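Local coordinates for ferrichrome-binding protein (Bacillus subtilis subsp. subtilis, PDB 3G9Q) that binds iron(3+)-hydroxamate complexes such as ferrichrome and hands them to the membrane-bound permease of the FhuCBGD ABC importer, at residues 62-67 / 86-91; 106-111 / 123-128; 198-203 / 223-228. All coordinates share one frame; numbering follows the deposited sequence.

Contact 1: 62-67 / 86-91; sequences TSVEKV and KKLEKI
Val64 and Leu88 bring together two helices, 64-68 and 85-91, that precede and follow strand 74-78 of the N-terminal parallel sheet. Helix 85-91 is the connection in a beta-alpha-beta unit, carrying the chain from strand 74-78 to its parallel neighbour 94-97, and helix 64-68 packs beside it. The two backbones come closest at this same pair, whose CA atoms are 7.0 Å apart, a spacing short enough for branched side chains to fill.

Val64 supplies the protruding group. Its CB points at the other helix, and CG1, placed anti to the backbone N (chi1 -170°), reaches 3.5 Å from Leu88 CD1. The second methyl touches the same carbon, with Val64 CG2 lying 3.9 Å from Leu88 CD1, which shows that one leucine methyl covers both branches of the valine. The two side chains meet at a slant, not head-on. On the next turn, Ile91 also aims its CB at helix 64-68 and offers CD1 to Val64 CG1, although the placement of that methyl is doubtful. Lys87 adds only its root: its CB is 4.3 Å from Val64 CG1, while the rest of the chain leads away.

Beneath this row, Val67 and Leu88 both reach Met20 and strand 74-78, Val67 at Ile75 and Leu88 at Val77. Ile75 and Val77 are two residues apart, evidence that the helices cover one face of the sheet.

Ser63 occupies the N-cap position of helix 64-68, with only a weak capping bond, Lys66 N to Ser63 OG at 3.4 Å. The same hydroxyl donates to Glu65 OE1 at 3.1 Å. It approaches that carboxylate oxygen from above the carboxylate plane, 39° out of it.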
ATOM      1  N   THR A  62      20.820  -5.174   3.069  1.00 90.81           N
ATOM      2  CA  THR A  62      22.214  -4.909   2.704  1.00 86.60           C
ATOM      3  C   THR A  62      23.106  -6.114   2.995  1.00 81.82           C
ATOM      4  O   THR A  62      23.862  -6.553   2.129  1.00 83.59           O
ATOM      5  CB  THR A  62      22.790  -3.674   3.465  1.00 88.10           C
ATOM      6  OG1 THR A  62      22.847  -3.948   4.873  1.00 76.87           O
ATOM      7  CG2 THR A  62      21.922  -2.437   3.214  1.00 85.10           C
ATOM      8  N   SER A  63      23.001  -6.643   4.212  1.00 71.05           N
ATOM      9  CA  SER A  63      23.795  -7.794   4.634  1.00 70.78           C
ATOM     10  C   SER A  63      23.702  -8.977   3.667  1.00 70.70           C
ATOM     11  O   SER A  63      22.821  -9.832   3.785  1.00 66.48           O
ATOM     12  CB  SER A  63      23.375  -8.245   6.034  1.00 61.95           C
ATOM     13  OG  SER A  63      24.185  -9.321   6.465  1.00 55.63           O
ATOM     14  N   VAL A  64      24.636  -9.006   2.719  1.00 66.54           N
ATOM     15  CA  VAL A  64      24.733 -10.043   1.696  1.00 58.19           C
ATOM     16  C   VAL A  64      24.983 -11.409   2.329  1.00 59.96           C
ATOM     17  O   VAL A  64      24.586 -12.444   1.788  1.00 51.62           O
ATOM     18  CB  VAL A  64      25.908  -9.741   0.736  1.00 55.71           C
ATOM     19  CG1 VAL A  64      25.857 -10.667  -0.455  1.00 62.83           C
ATOM     20  CG2 VAL A  64      25.872  -8.287   0.304  1.00 54.70           C
ATOM     21  N   GLU A  65      25.653 -11.394   3.480  1.00 66.77           N
ATOM     22  CA  GLU A  65      25.990 -12.613   4.210  1.00 69.83           C
ATOM     23  C   GLU A  65      24.729 -13.298   4.745  1.00 67.75           C
ATOM     24  O   GLU A  65      24.597 -14.523   4.681  1.00 71.14           O
ATOM     25  CB  GLU A  65      26.930 -12.296   5.382  1.00 71.63           C
ATOM     26  CG  GLU A  65      28.168 -11.449   5.037  1.00 83.07           C
ATOM     27  CD  GLU A  65      27.860  -9.958   4.840  1.00 98.93           C
ATOM     28  OE1 GLU A  65      27.132  -9.363   5.673  1.00 95.76           O
ATOM     29  OE2 GLU A  65      28.368  -9.369   3.856  1.00107.44           O
ATOM     30  N   LYS A  66      23.799 -12.503   5.263  1.00 60.66           N
ATOM     31  CA  LYS A  66      22.562 -13.052   5.799  1.00 59.58           C
ATOM     32  C   LYS A  66      21.755 -13.811   4.728  1.00 58.16           C
ATOM     33  O   LYS A  66      20.956 -14.706   5.048  1.00 47.27           O
ATOM     34  CB  LYS A  66      21.722 -11.931   6.439  1.00 60.34           C
ATOM     35  CG  LYS A  66      22.290 -11.422   7.777  1.00 67.74           C
ATOM     36  CD  LYS A  66      21.382 -10.404   8.485  1.00 60.90           C
ATOM     37  CE  LYS A  66      19.945 -10.914   8.621  1.00 72.96           C
ATOM     38  NZ  LYS A  66      19.862 -12.298   9.196  1.00 74.54           N
ATOM     39  N   VAL A  67      21.980 -13.461   3.459  1.00 45.70           N
ATOM     40  CA  VAL A  67      21.292 -14.109   2.338  1.00 48.27           C
ATOM     41  C   VAL A  67      21.995 -15.425   1.990  1.00 58.92           C
ATOM     42  O   VAL A  67      21.363 -16.379   1.511  1.00 60.85           O
ATOM     43  CB  VAL A  67      21.257 -13.199   1.068  1.00 36.67           C
ATOM     44  CG1 VAL A  67      20.383 -13.830  -0.010  1.00 26.58           C
ATOM     45  CG2 VAL A  67      20.722 -11.833   1.421  1.00 21.33           C
ATOM     46  N   LYS A  86      25.845  -7.360  -8.264  1.00 74.24           N
ATOM     47  CA  LYS A  86      26.890  -8.300  -8.686  1.00 72.77           C
ATOM     48  C   LYS A  86      27.240  -9.351  -7.614  1.00 73.31           C
ATOM     49  O   LYS A  86      27.328 -10.543  -7.922  1.00 66.48           O
ATOM     50  CB  LYS A  86      28.158  -7.544  -9.115  1.00 68.52           C
ATOM     51  CG  LYS A  86      28.219  -7.177 -10.601  1.00 72.63           C
ATOM     52  CD  LYS A  86      27.013  -6.347 -11.061  1.00 81.15           C
ATOM     53  CE  LYS A  86      27.172  -5.851 -12.510  1.00 73.64           C
ATOM     54  NZ  LYS A  86      27.440  -6.950 -13.488  1.00 63.94           N
ATOM     55  N   LYS A  87      27.436  -8.915  -6.366  1.00 71.35           N
ATOM     56  CA  LYS A  87      27.757  -9.833  -5.266  1.00 66.13           C
ATOM     57  C   LYS A  87      26.652 -10.892  -5.168  1.00 64.01           C
ATOM     58  O   LYS A  87      26.916 -12.096  -5.066  1.00 61.84           O
ATOM     59  CB  LYS A  87      27.850  -9.069  -3.932  1.00 68.36           C
ATOM     60  CG  LYS A  87      29.265  -8.799  -3.399  1.00 73.94           C
ATOM     61  CD  LYS A  87      30.056  -7.815  -4.260  1.00 85.38           C
ATOM     62  CE  LYS A  87      31.250  -7.290  -3.579  1.00 94.95           C
ATOM     63  NZ  LYS A  87      31.228  -6.565  -2.458  1.00 98.52           N
ATOM     64  N   LEU A  88      25.413 -10.408  -5.220  1.00 61.72           N
ATOM     65  CA  LEU A  88      24.211 -11.232  -5.139  1.00 53.91           C
ATOM     66  C   LEU A  88      24.034 -12.185  -6.322  1.00 57.28           C
ATOM     67  O   LEU A  88      23.773 -13.376  -6.130  1.00 57.35           O
ATOM     68  CB  LEU A  88      22.981 -10.325  -5.009  1.00 54.55           C
ATOM     69  CG  LEU A  88      22.678  -9.732  -3.629  1.00 61.92           C
ATOM     70  CD1 LEU A  88      23.926  -9.163  -3.002  1.00 64.13           C
ATOM     71  CD2 LEU A  88      21.619  -8.663  -3.773  1.00 66.82           C
ATOM     72  N   GLU A  89      24.169 -11.665  -7.539  1.00 55.48           N
ATOM     73  CA  GLU A  89      24.030 -12.492  -8.737  1.00 64.78           C
ATOM     74  C   GLU A  89      24.849 -13.771  -8.565  1.00 65.61           C
ATOM     75  O   GLU A  89      24.508 -14.824  -9.110  1.00 59.76           O
ATOM     76  CB  GLU A  89      24.521 -11.731  -9.977  1.00 69.02           C
ATOM     77  CG  GLU A  89      23.793 -10.412 -10.244  1.00 89.11           C
ATOM     78  CD  GLU A  89      24.460  -9.551 -11.321  1.00 97.09           C
ATOM     79  OE1 GLU A  89      23.940  -8.441 -11.589  1.00 99.87           O
ATOM     80  OE2 GLU A  89      25.496  -9.971 -11.895  1.00 92.02           O
ATOM     81  N   LYS A  90      25.923 -13.671  -7.787  1.00 64.25           N
ATOM     82  CA  LYS A  90      26.804 -14.804  -7.537  1.00 65.21           C
ATOM     83  C   LYS A  90      26.081 -15.868  -6.726  1.00 66.79           C
ATOM     84  O   LYS A  90      26.153 -17.058  -7.045  1.00 66.46           O
ATOM     85  CB  LYS A  90      28.056 -14.347  -6.782  1.00 70.41           C
ATOM     86  CG  LYS A  90      29.375 -14.915  -7.334  1.00 85.32           C
ATOM     87  CD  LYS A  90      29.476 -16.439  -7.199  1.00 84.46           C
ATOM     88  CE  LYS A  90      30.784 -16.988  -7.785  1.00 76.36           C
ATOM     89  NZ  LYS A  90      30.745 -18.478  -7.941  1.00 63.20           N
ATOM     90  N   ILE A  91      25.382 -15.440  -5.679  1.00 59.40           N
ATOM     91  CA  ILE A  91      24.658 -16.376  -4.827  1.00 59.14           C
ATOM     92  C   ILE A  91      23.595 -17.197  -5.565  1.00 63.01           C
ATOM     93  O   ILE A  91      23.595 -18.431  -5.493  1.00 60.20           O
ATOM     94  CB  ILE A  91      23.993 -15.649  -3.648  1.00 60.17           C
ATOM     95  CG1 ILE A  91      25.065 -14.925  -2.832  1.00 48.31           C
ATOM     96  CG2 ILE A  91      23.233 -16.655  -2.776  1.00 38.16           C
ATOM     97  CD1 ILE A  91      25.395 -13.568  -3.304  1.00 71.05           C
TER

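Contact 2: 106-111 / 123-128; sequences EQLKEF and KWLAKW
Leu108 and Leu125 mark the nearest backbone pair, CA to CA 9.2 Å, between helix segments that run nearly antiparallel (159°) with axes 11.6 Å apart. Such a separation leaves the joining to long side chains. The CB of Leu108 points toward helix segment 123-128, and one branch does the work: its CD2 lies 4.0 Å from Leu125 CD2 and 3.8 Å from Trp124 CE3. The two leucines slide past each other in opposite directions, whereas the methyl comes to the indole obliquely. Leu125 CD2 also sits at the edge of the Trp124 ring, in its plane, so leucine and indole form a continuous apolar surface for Leu108. Lys109 crosses Leu125 at about a right angle; bent at chi2 and chi3, its chain lays the aliphatic CD 3.8 Å from Leu125 CD1.

Around this, Leu108 packs on Tyr27 and Leu31 of helix 25-31, and Trp124 NE1 is hydrogen-bonded to Glu259 OE1 of helix 255-270. Helix 118-143 is the long helix spanning the two lobes, a hallmark of this binding-protein class. Across the contact the chemistry is entirely apolar, implying adhesion through hydrophobic burial, while the indole's polar edge is satisfied by a third helix.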
ATOM      1  N   GLU A 106      -0.182  -5.304 -12.801  1.00 65.55           N
ATOM      2  CA  GLU A 106       0.703  -5.756 -13.873  1.00 63.44           C
ATOM      3  C   GLU A 106       1.934  -6.381 -13.223  1.00 63.79           C
ATOM      4  O   GLU A 106       2.435  -7.411 -13.680  1.00 64.82           O
ATOM      5  CB  GLU A 106       1.123  -4.580 -14.767  1.00 69.22           C
ATOM      6  CG  GLU A 106      -0.038  -3.706 -15.287  1.00 93.23           C
ATOM      7  CD  GLU A 106      -1.043  -4.430 -16.200  1.00101.64           C
ATOM      8  OE1 GLU A 106      -2.127  -3.844 -16.452  1.00 83.01           O
ATOM      9  OE2 GLU A 106      -0.754  -5.560 -16.668  1.00106.87           O
ATOM     10  N   GLN A 107       2.401  -5.750 -12.143  1.00 63.28           N
ATOM     11  CA  GLN A 107       3.561  -6.211 -11.375  1.00 54.33           C
ATOM     12  C   GLN A 107       3.335  -7.626 -10.851  1.00 54.90           C
ATOM     13  O   GLN A 107       4.292  -8.367 -10.624  1.00 52.72           O
ATOM     14  CB  GLN A 107       3.814  -5.265 -10.196  1.00 56.71           C
ATOM     15  CG  GLN A 107       5.082  -5.537  -9.395  1.00 43.23           C
ATOM     16  CD  GLN A 107       6.336  -5.479 -10.238  1.00 48.39           C
ATOM     17  OE1 GLN A 107       6.616  -6.388 -11.008  1.00 50.93           O
ATOM     18  NE2 GLN A 107       7.095  -4.404 -10.099  1.00 49.35           N
ATOM     19  N   LEU A 108       2.066  -7.986 -10.652  1.00 55.24           N
ATOM     20  CA  LEU A 108       1.688  -9.320 -10.168  1.00 47.58           C
ATOM     21  C   LEU A 108       1.710 -10.335 -11.310  1.00 52.22           C
ATOM     22  O   LEU A 108       1.994 -11.520 -11.118  1.00 40.15           O
ATOM     23  CB  LEU A 108       0.278  -9.294  -9.560  1.00 41.47           C
ATOM     24  CG  LEU A 108      -0.366 -10.661  -9.280  1.00 33.40           C
ATOM     25  CD1 LEU A 108       0.417 -11.389  -8.218  1.00 34.90           C
ATOM     26  CD2 LEU A 108      -1.801 -10.478  -8.847  1.00 32.69           C
ATOM     27  N   LYS A 109       1.396  -9.855 -12.507  1.00 54.89           N
ATOM     28  CA  LYS A 109       1.376 -10.717 -13.667  1.00 51.10           C
ATOM     29  C   LYS A 109       2.795 -10.874 -14.188  1.00 46.72           C
ATOM     30  O   LYS A 109       3.088 -11.812 -14.911  1.00 60.48           O
ATOM     31  CB  LYS A 109       0.432 -10.137 -14.732  1.00 59.25           C
ATOM     32  CG  LYS A 109      -0.982  -9.880 -14.211  1.00 58.77           C
ATOM     33  CD  LYS A 109      -2.074 -10.376 -15.158  1.00 75.96           C
ATOM     34  CE  LYS A 109      -2.189  -9.536 -16.420  1.00 80.28           C
ATOM     35  NZ  LYS A 109      -3.199 -10.112 -17.368  1.00 83.04           N
ATOM     36  N   GLU A 110       3.680  -9.956 -13.821  1.00 51.94           N
ATOM     37  CA  GLU A 110       5.073 -10.054 -14.252  1.00 56.84           C
ATOM     38  C   GLU A 110       5.714 -11.172 -13.444  1.00 56.63           C
ATOM     39  O   GLU A 110       6.403 -12.028 -13.993  1.00 63.90           O
ATOM     40  CB  GLU A 110       5.821  -8.745 -13.980  1.00 64.84           C
ATOM     41  CG  GLU A 110       7.266  -8.717 -14.475  1.00 72.69           C
ATOM     42  CD  GLU A 110       8.058  -7.518 -13.939  1.00 90.68           C
ATOM     43  OE1 GLU A 110       8.385  -7.507 -12.729  1.00 94.87           O
ATOM     44  OE2 GLU A 110       8.354  -6.588 -14.726  1.00 91.07           O
ATOM     45  N   PHE A 111       5.473 -11.157 -12.135  1.00 50.31           N
ATOM     46  CA  PHE A 111       6.017 -12.160 -11.223  1.00 44.48           C
ATOM     47  C   PHE A 111       5.387 -13.523 -11.457  1.00 43.72           C
ATOM     48  O   PHE A 111       6.057 -14.540 -11.328  1.00 42.74           O
ATOM     49  CB  PHE A 111       5.780 -11.743  -9.768  1.00 48.91           C
ATOM     50  CG  PHE A 111       6.660 -10.611  -9.294  1.00 39.19           C
ATOM     51  CD1 PHE A 111       6.185  -9.703  -8.357  1.00 42.61           C
ATOM     52  CD2 PHE A 111       7.966 -10.468  -9.755  1.00 43.66           C
ATOM     53  CE1 PHE A 111       6.994  -8.677  -7.892  1.00 48.62           C
ATOM     54  CE2 PHE A 111       8.781  -9.440  -9.289  1.00 39.37           C
ATOM     55  CZ  PHE A 111       8.293  -8.549  -8.360  1.00 44.19           C
ATOM     56  N   LYS A 123      -6.311 -15.999 -10.574  1.00 46.66           N
ATOM     57  CA  LYS A 123      -7.292 -16.441  -9.588  1.00 47.89           C
ATOM     58  C   LYS A 123      -7.562 -15.314  -8.582  1.00 52.27           C
ATOM     59  O   LYS A 123      -8.716 -14.964  -8.333  1.00 55.76           O
ATOM     60  CB  LYS A 123      -6.768 -17.689  -8.866  1.00 56.22           C
ATOM     61  CG  LYS A 123      -7.835 -18.585  -8.241  1.00 66.58           C
ATOM     62  CD  LYS A 123      -8.587 -17.874  -7.128  1.00 81.06           C
ATOM     63  CE  LYS A 123      -9.562 -18.800  -6.410  1.00 83.20           C
ATOM     64  NZ  LYS A 123     -10.290 -18.099  -5.302  1.00 79.09           N
ATOM     65  N   TRP A 124      -6.492 -14.751  -8.016  1.00 46.29           N
ATOM     66  CA  TRP A 124      -6.596 -13.657  -7.048  1.00 38.02           C
ATOM     67  C   TRP A 124      -7.201 -12.386  -7.678  1.00 51.89           C
ATOM     68  O   TRP A 124      -7.951 -11.657  -7.023  1.00 47.78           O
ATOM     69  CB  TRP A 124      -5.214 -13.323  -6.469  1.00 39.49           C
ATOM     70  CG  TRP A 124      -5.254 -12.216  -5.441  1.00 49.94           C
ATOM     71  CD1 TRP A 124      -5.411 -12.348  -4.081  1.00 42.35           C
ATOM     72  CD2 TRP A 124      -5.199 -10.804  -5.703  1.00 42.59           C
ATOM     73  NE1 TRP A 124      -5.456 -11.101  -3.489  1.00 45.46           N
ATOM     74  CE2 TRP A 124      -5.331 -10.141  -4.458  1.00 39.40           C
ATOM     75  CE3 TRP A 124      -5.053 -10.035  -6.868  1.00 42.04           C
ATOM     76  CZ2 TRP A 124      -5.322  -8.745  -4.347  1.00 43.29           C
ATOM     77  CZ3 TRP A 124      -5.046  -8.638  -6.755  1.00 40.33           C
ATOM     78  CH2 TRP A 124      -5.178  -8.012  -5.498  1.00 35.05           C
ATOM     79  N   LEU A 125      -6.859 -12.111  -8.938  1.00 50.25           N
ATOM     80  CA  LEU A 125      -7.397 -10.947  -9.634  1.00 48.31           C
ATOM     81  C   LEU A 125      -8.911 -11.055  -9.717  1.00 52.83           C
ATOM     82  O   LEU A 125      -9.630 -10.057  -9.578  1.00 57.02           O
ATOM     83  CB  LEU A 125      -6.822 -10.846 -11.041  1.00 53.57           C
ATOM     84  CG  LEU A 125      -5.343 -10.454 -11.068  1.00 71.31           C
ATOM     85  CD1 LEU A 125      -4.816 -10.488 -12.518  1.00 69.93           C
ATOM     86  CD2 LEU A 125      -5.181  -9.061 -10.454  1.00 59.52           C
ATOM     87  N   ALA A 126      -9.379 -12.278  -9.938  1.00 41.83           N
ATOM     88  CA  ALA A 126     -10.796 -12.575 -10.023  1.00 44.76           C
ATOM     89  C   ALA A 126     -11.442 -12.306  -8.666  1.00 45.09           C
ATOM     90  O   ALA A 126     -12.535 -11.740  -8.589  1.00 45.48           O
ATOM     91  CB  ALA A 126     -10.999 -14.045 -10.428  1.00 29.96           C
ATOM     92  N   LYS A 127     -10.760 -12.727  -7.604  1.00 35.64           N
ATOM     93  CA  LYS A 127     -11.230 -12.528  -6.236  1.00 40.38           C
ATOM     94  C   LYS A 127     -11.214 -11.036  -5.915  1.00 43.46           C
ATOM     95  O   LYS A 127     -12.139 -10.515  -5.292  1.00 47.35           O
ATOM     96  CB  LYS A 127     -10.305 -13.258  -5.260  1.00 50.31           C
ATOM     97  CG  LYS A 127     -10.668 -13.132  -3.788  1.00 43.00           C
ATOM     98  CD  LYS A 127      -9.518 -13.623  -2.911  1.00 51.34           C
ATOM     99  CE  LYS A 127      -9.109 -15.041  -3.289  1.00 70.03           C
ATOM    100  NZ  LYS A 127      -7.802 -15.458  -2.714  1.00 71.08           N
ATOM    101  N   TRP A 128     -10.149 -10.361  -6.340  1.00 39.26           N
ATOM    102  CA  TRP A 128      -9.989  -8.936  -6.105  1.00 36.77           C
ATOM    103  C   TRP A 128     -11.100  -8.131  -6.739  1.00 39.11           C
ATOM    104  O   TRP A 128     -11.727  -7.312  -6.074  1.00 42.30           O
ATOM    105  CB  TRP A 128      -8.641  -8.456  -6.648  1.00 44.59           C
ATOM    106  CG  TRP A 128      -8.401  -6.967  -6.535  1.00 37.66           C
ATOM    107  CD1 TRP A 128      -8.234  -6.091  -7.559  1.00 29.08           C
ATOM    108  CD2 TRP A 128      -8.299  -6.195  -5.325  1.00 37.87           C
ATOM    109  NE1 TRP A 128      -8.038  -4.819  -7.069  1.00 39.82           N
ATOM    110  CE2 TRP A 128      -8.074  -4.858  -5.699  1.00 37.42           C
ATOM    111  CE3 TRP A 128      -8.382  -6.508  -3.959  1.00 48.96           C
ATOM    112  CZ2 TRP A 128      -7.925  -3.829  -4.758  1.00 40.70           C
ATOM    113  CZ3 TRP A 128      -8.238  -5.488  -3.025  1.00 28.61           C
ATOM    114  CH2 TRP A 128      -8.012  -4.168  -3.430  1.00 42.45           C
TER

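Contact 3: 198-203 / 223-228; sequences ISLEKL and GGVFES
Leu200 reaches across to Val225 and Ser228 with both of its methyls. CD1 meets the valine, 3.8 Å from Val225 CG1, the two side chains sliding past each other in opposite directions. CD2 takes the serine, 3.4 Å from Ser228 CB. Ser228 OG lies in front of the fork, 3.5 Å from Leu200 CD1 and equally far from CD2, a van der Waals approach to carbon. The leucine extends this far because its CG is anti to the backbone N (chi1 -176°) and its CB already points at the other segment.

That serine oxygen is held from its own side. Ser228 OG donates to Val225 O at 2.8 Å, in the carbonyl plane and on a lone pair, with an angle of 137° at the oxygen. It thus ties together the two residues that Leu200 touches. Ser228 is the N-cap of helix 229-232, and its OG receives a weak bond from Trp231 N.

Both are connecting segments in the C-terminal lobe of this two-lobed binding protein. Segment 198-203 leaves the edge strand 195-198 of the mixed sheet; the other follows the inner strand 210-215 and leads into helix 229-232. Ile158 of strand 157-161 is a common floor, touched by Leu200, Leu203 and Val225, and Ile230 covers Leu200 from the following helix.

Further out, each loop has its own brace. A type I turn from Ser199 to Lys202 presents Leu200 at its second position, closed by Lys202 N to Ser199 O at 3.2 Å and accompanied by a bond from Lys202 NZ to Ser199 OG. In the partner loop, Gly224 O accepts from Ser228 N at 3.3 Å.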
ATOM      1  N   ILE A 198       0.402  21.077   2.325  1.00 55.03           N
ATOM      2  CA  ILE A 198      -0.272  22.333   2.626  1.00 56.72           C
ATOM      3  C   ILE A 198      -0.051  22.781   4.064  1.00 57.15           C
ATOM      4  O   ILE A 198       0.508  22.047   4.881  1.00 60.16           O
ATOM      5  CB  ILE A 198      -1.807  22.239   2.365  1.00 56.90           C
ATOM      6  CG1 ILE A 198      -2.530  21.569   3.546  1.00 73.17           C
ATOM      7  CG2 ILE A 198      -2.066  21.488   1.082  1.00 57.91           C
ATOM      8  CD1 ILE A 198      -4.048  21.749   3.560  1.00 81.21           C
ATOM      9  N   SER A 199      -0.489  24.002   4.357  1.00 63.14           N
ATOM     10  CA  SER A 199      -0.372  24.567   5.697  1.00 64.16           C
ATOM     11  C   SER A 199      -1.646  24.223   6.475  1.00 61.77           C
ATOM     12  O   SER A 199      -2.679  23.904   5.879  1.00 59.60           O
ATOM     13  CB  SER A 199      -0.216  26.085   5.613  1.00 51.10           C
ATOM     14  OG  SER A 199      -1.379  26.676   5.060  1.00 59.63           O
ATOM     15  N   LEU A 200      -1.567  24.299   7.801  1.00 52.09           N
ATOM     16  CA  LEU A 200      -2.702  24.001   8.677  1.00 49.60           C
ATOM     17  C   LEU A 200      -3.854  24.970   8.456  1.00 55.65           C
ATOM     18  O   LEU A 200      -4.979  24.730   8.902  1.00 54.81           O
ATOM     19  CB  LEU A 200      -2.271  24.079  10.141  1.00 42.43           C
ATOM     20  CG  LEU A 200      -3.325  23.696  11.175  1.00 42.90           C
ATOM     21  CD1 LEU A 200      -3.783  22.273  10.927  1.00 46.06           C
ATOM     22  CD2 LEU A 200      -2.747  23.827  12.569  1.00 43.15           C
ATOM     23  N   GLU A 201      -3.565  26.070   7.771  1.00 57.72           N
ATOM     24  CA  GLU A 201      -4.566  27.091   7.491  1.00 62.23           C
ATOM     25  C   GLU A 201      -5.493  26.713   6.345  1.00 59.80           C
ATOM     26  O   GLU A 201      -6.688  27.008   6.376  1.00 45.29           O
ATOM     27  CB  GLU A 201      -3.878  28.424   7.161  1.00 73.20           C
ATOM     28  CG  GLU A 201      -3.589  29.303   8.383  1.00 84.47           C
ATOM     29  CD  GLU A 201      -2.421  28.806   9.226  1.00 92.73           C
ATOM     30  OE1 GLU A 201      -2.312  29.238  10.405  1.00 85.69           O
ATOM     31  OE2 GLU A 201      -1.611  27.999   8.703  1.00 91.02           O
ATOM     32  N   LYS A 202      -4.928  26.065   5.334  1.00 55.31           N
ATOM     33  CA  LYS A 202      -5.692  25.669   4.164  1.00 60.95           C
ATOM     34  C   LYS A 202      -6.387  24.319   4.311  1.00 63.08           C
ATOM     35  O   LYS A 202      -6.961  23.792   3.354  1.00 63.36           O
ATOM     36  CB  LYS A 202      -4.780  25.658   2.942  1.00 62.25           C
ATOM     37  CG  LYS A 202      -4.600  27.023   2.324  1.00 67.08           C
ATOM     38  CD  LYS A 202      -3.672  26.964   1.123  1.00 80.74           C
ATOM     39  CE  LYS A 202      -2.207  26.889   1.552  1.00 90.17           C
ATOM     40  NZ  LYS A 202      -1.784  28.142   2.271  1.00 92.31           N
ATOM     41  N   LEU A 203      -6.339  23.773   5.522  1.00 56.49           N
ATOM     42  CA  LEU A 203      -6.957  22.493   5.813  1.00 44.45           C
ATOM     43  C   LEU A 203      -8.462  22.510   5.513  1.00 43.16           C
ATOM     44  O   LEU A 203      -8.966  21.630   4.820  1.00 42.22           O
ATOM     45  CB  LEU A 203      -6.699  22.115   7.271  1.00 39.22           C
ATOM     46  CG  LEU A 203      -6.652  20.620   7.564  1.00 45.78           C
ATOM     47  CD1 LEU A 203      -5.544  19.995   6.740  1.00 54.59           C
ATOM     48  CD2 LEU A 203      -6.408  20.383   9.046  1.00 46.48           C
ATOM     49  N   GLY A 223       2.486  15.998  14.457  1.00 94.77           N
ATOM     50  CA  GLY A 223       2.914  17.355  14.754  1.00 98.90           C
ATOM     51  C   GLY A 223       1.841  18.153  15.470  1.00 94.82           C
ATOM     52  O   GLY A 223       1.783  19.377  15.352  1.00 86.02           O
ATOM     53  N   GLY A 224       0.987  17.451  16.211  1.00 96.62           N
ATOM     54  CA  GLY A 224      -0.076  18.106  16.956  1.00 89.57           C
ATOM     55  C   GLY A 224      -1.136  18.746  16.084  1.00 84.66           C
ATOM     56  O   GLY A 224      -1.738  19.749  16.458  1.00 85.72           O
ATOM     57  N   VAL A 225      -1.358  18.160  14.915  1.00 84.20           N
ATOM     58  CA  VAL A 225      -2.346  18.655  13.975  1.00 70.11           C
ATOM     59  C   VAL A 225      -3.717  18.216  14.461  1.00 62.55           C
ATOM     60  O   VAL A 225      -4.670  18.979  14.428  1.00 66.66           O
ATOM     61  CB  VAL A 225      -2.081  18.085  12.565  1.00 74.97           C
ATOM     62  CG1 VAL A 225      -3.121  18.581  11.589  1.00 80.93           C
ATOM     63  CG2 VAL A 225      -0.690  18.489  12.098  1.00 65.75           C
ATOM     64  N   PHE A 226      -3.812  16.983  14.934  1.00 59.81           N
ATOM     65  CA  PHE A 226      -5.079  16.467  15.421  1.00 66.02           C
ATOM     66  C   PHE A 226      -5.452  17.136  16.733  1.00 71.11           C
ATOM     67  O   PHE A 226      -6.428  16.765  17.391  1.00 71.54           O
ATOM     68  CB  PHE A 226      -4.966  14.963  15.599  1.00 64.42           C
ATOM     69  CG  PHE A 226      -4.531  14.257  14.355  1.00 70.89           C
ATOM     70  CD1 PHE A 226      -3.650  13.185  14.419  1.00 64.67           C
ATOM     71  CD2 PHE A 226      -4.995  14.681  13.107  1.00 67.61           C
ATOM     72  CE1 PHE A 226      -3.233  12.544  13.263  1.00 63.14           C
ATOM     73  CE2 PHE A 226      -4.586  14.049  11.948  1.00 60.83           C
ATOM     74  CZ  PHE A 226      -3.702  12.977  12.020  1.00 61.49           C
ATOM     75  N   GLU A 227      -4.660  18.127  17.113  1.00 73.30           N
ATOM     76  CA  GLU A 227      -4.899  18.859  18.340  1.00 77.15           C
ATOM     77  C   GLU A 227      -5.327  20.279  18.021  1.00 78.27           C
ATOM     78  O   GLU A 227      -6.152  20.867  18.726  1.00 83.07           O
ATOM     79  CB  GLU A 227      -3.630  18.870  19.195  1.00 82.13           C
ATOM     80  CG  GLU A 227      -3.324  17.525  19.834  1.00 86.95           C
ATOM     81  CD  GLU A 227      -4.411  17.098  20.814  1.00 93.96           C
ATOM     82  OE1 GLU A 227      -4.681  17.872  21.768  1.00 94.27           O
ATOM     83  OE2 GLU A 227      -4.990  15.997  20.631  1.00 85.26           O
ATOM     84  N   SER A 228      -4.769  20.830  16.946  1.00 75.72           N
ATOM     85  CA  SER A 228      -5.108  22.190  16.563  1.00 75.51           C
ATOM     86  C   SER A 228      -6.620  22.357  16.590  1.00 74.57           C
ATOM     87  O   SER A 228      -7.379  21.409  16.366  1.00 69.46           O
ATOM     88  CB  SER A 228      -4.531  22.546  15.180  1.00 71.76           C
ATOM     89  OG  SER A 228      -5.061  21.744  14.143  1.00 64.91           O
TER

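How the contacts relate
From the N terminus, the three contacts follow one another in series, none nested and none crossing. Contact 1 closes the excursion through strand 74-78, joining the helices before and after it in the N-terminal lobe. After strand 94-97, contact 2 closes the tight turn between helix 106-115 and the start of helix 118-143, the long element leading to the C-terminal lobe. There contact 3 closes the span containing helix 203-206 and strand 210-215. Contacts 1 and 3 lie far apart, with centres about 45 Å from each other, and contacts 2 and 3 fall on opposite sides of the chain's centre. Even contacts 1 and 2 do not touch: their nearest atoms are about 14 Å apart.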